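Local coordinates for rhamnosidase B (Bacillus sp., PDB 2OKX), which probably releases terminal alpha-L-rhamnose from rhamnosides by hydrolysis, as an alpha-L-rhamnosidase of glycoside hydrolase family 78, at residues G28-P33 and T121-D126. Residues are numbered along the deposited sequence; the frame is centred on the assembly and turned at random.
Sequences GSFDAP and TLAATD
A classic beta bulge opposite I115 puts the consecutive side chains of L122 and A123 on the same side of edge strand 120-124, against F30 of strand 22-31. The two strands belong to different sheets of the beta-rich N-terminal region: 22-31 runs inside a seven-stranded antiparallel sheet next to 87-96, whereas 120-124 is an outermost strand of a mixed five-stranded sheet. No hydrogen bond joins the two segments, and the contact is side-chain packing between two sheets, as in a beta sandwich, with F30 and A123 in register at a CA to CA distance of 6.2 Å. The methyl group of A123 sits over one face of the phenyl ring as a CH-pi contact, its CB 4.0 Å from the ring centroid of F30 and 26° off the normal. That offset carries it toward the rim, so that CD1 of F30 lies 3.7 Å from CB of A123. F30 holds CG between its backbone N and carbonyl carbon (chi1 67°), which lays the ring beneath the methyl while CE2 extends to CB of L122 at 4.0 Å. The carbonyl O of L122 approaches the ring obliquely, 3.4 Å from CD2 of F30. F30 is also touched by I115 of strand 110-117 and I90 of strand 87-96, one from each sheet. Cutting F30 back to an alanine removes the ring, which is likely to leave the A123 methyl without its aromatic face and to open a gap between the sheets beside CB of L122. Past the end of strand 22-31, the leucine reaches a second partner: with CG anti to the carbonyl carbon (chi1 -51°), L122 sends CD2 to the ring carbon CD of P33 at 4.2 Å.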
loop_
_atom_site.group_PDB
_atom_site.type_symbol
_atom_site.label_atom_id
_atom_site.label_comp_id
_atom_site.label_asym_id
_atom_site.label_seq_id
_atom_site.Cartn_x
_atom_site.Cartn_y
_atom_site.Cartn_z
ATOM N N GLY A 28 -29.394 7.012 13.416
ATOM C CA GLY A 28 -29.731 7.702 14.643
ATOM C C GLY A 28 -30.354 9.036 14.287
ATOM O O GLY A 28 -29.890 9.716 13.373
ATOM N N SER A 29 -31.414 9.409 14.993
ATOM C CA SER A 29 -32.081 10.672 14.728
ATOM C C SER A 29 -32.172 11.507 15.989
ATOM O O SER A 29 -32.027 10.997 17.100
ATOM C CB SER A 29 -33.487 10.429 14.174
ATOM O OG SER A 29 -33.435 9.768 12.922
ATOM N N PHE A 30 -32.405 12.799 15.807
ATOM C CA PHE A 30 -32.531 13.722 16.921
ATOM C C PHE A 30 -33.139 15.025 16.425
ATOM O O PHE A 30 -33.068 15.343 15.237
ATOM C CB PHE A 30 -31.164 14.007 17.552
ATOM C CG PHE A 30 -30.229 14.776 16.658
ATOM C CD1 PHE A 30 -29.582 14.150 15.598
ATOM C CD2 PHE A 30 -30.004 16.132 16.875
ATOM C CE1 PHE A 30 -28.723 14.862 14.766
ATOM C CE2 PHE A 30 -29.146 16.854 16.046
ATOM C CZ PHE A 30 -28.505 16.216 14.990
ATOM N N ASP A 31 -33.744 15.770 17.338
ATOM C CA ASP A 31 -34.350 17.043 16.993
ATOM C C ASP A 31 -33.330 18.135 17.284
ATOM O O ASP A 31 -32.903 18.307 18.425
ATOM C CB ASP A 31 -35.617 17.259 17.820
ATOM C CG ASP A 31 -36.659 16.182 17.576
ATOM O OD1 ASP A 31 -37.709 16.200 18.252
ATOM O OD2 ASP A 31 -36.431 15.319 16.703
ATOM N N ALA A 32 -32.927 18.858 16.245
ATOM C CA ALA A 32 -31.952 19.929 16.397
ATOM C C ALA A 32 -32.638 21.222 16.822
ATOM O O ALA A 32 -33.724 21.550 16.342
ATOM C CB ALA A 32 -31.201 20.141 15.091
ATOM N N PRO A 33 -32.005 21.980 17.730
ATOM C CA PRO A 33 -32.577 23.241 18.208
ATOM C C PRO A 33 -32.884 24.210 17.069
ATOM O O PRO A 33 -32.360 24.067 15.961
ATOM C CB PRO A 33 -31.499 23.770 19.152
ATOM C CG PRO A 33 -30.234 23.219 18.559
ATOM C CD PRO A 33 -30.635 21.801 18.241
ATOM N N THR A 121 -24.818 17.958 24.362
ATOM C CA THR A 121 -24.854 16.794 23.491
ATOM C C THR A 121 -26.210 16.775 22.796
ATOM O O THR A 121 -27.245 16.702 23.455
ATOM C CB THR A 121 -24.687 15.488 24.295
ATOM O OG1 THR A 121 -23.388 15.465 24.897
ATOM C CG2 THR A 121 -24.852 14.272 23.391
ATOM N N LEU A 122 -26.203 16.847 21.469
ATOM C CA LEU A 122 -27.447 16.847 20.703
ATOM C C LEU A 122 -27.822 15.437 20.266
ATOM O O LEU A 122 -28.988 15.146 20.008
ATOM C CB LEU A 122 -27.305 17.741 19.471
ATOM C CG LEU A 122 -26.773 19.156 19.713
ATOM C CD1 LEU A 122 -26.647 19.877 18.377
ATOM C CD2 LEU A 122 -27.700 19.914 20.654
ATOM N N ALA A 123 -26.825 14.566 20.176
ATOM C CA ALA A 123 -27.052 13.188 19.771
ATOM C C ALA A 123 -25.858 12.349 20.192
ATOM O O ALA A 123 -24.744 12.858 20.322
ATOM C CB ALA A 123 -27.245 13.109 18.268
ATOM N N ALA A 124 -26.096 11.060 20.410
ATOM C CA ALA A 124 -25.036 10.154 20.826
ATOM C C ALA A 124 -25.438 8.712 20.561
ATOM O O ALA A 124 -26.593 8.330 20.756
ATOM C CB ALA A 124 -24.730 10.351 22.311
ATOM N N THR A 125 -24.479 7.913 20.110
ATOM C CA THR A 125 -24.732 6.512 19.815
ATOM C C THR A 125 -25.062 5.730 21.087
ATOM O O THR A 125 -24.382 5.863 22.105
ATOM C CB THR A 125 -23.510 5.863 19.135
ATOM O OG1 THR A 125 -22.338 6.128 19.914
ATOM C CG2 THR A 125 -23.317 6.421 17.733
ATOM N N ASP A 126 -26.115 4.923 21.013
ATOM C CA ASP A 126 -26.549 4.097 22.131
ATOM C C ASP A 126 -27.625 3.127 21.665
ATOM O O ASP A 126 -27.969 3.097 20.483
ATOM C CB ASP A 126 -27.068 4.967 23.286
ATOM C CG ASP A 126 -28.302 5.768 22.915
ATOM O OD1 ASP A 126 -28.661 6.678 23.692
ATOM O OD2 ASP A 126 -28.919 5.493 21.866
#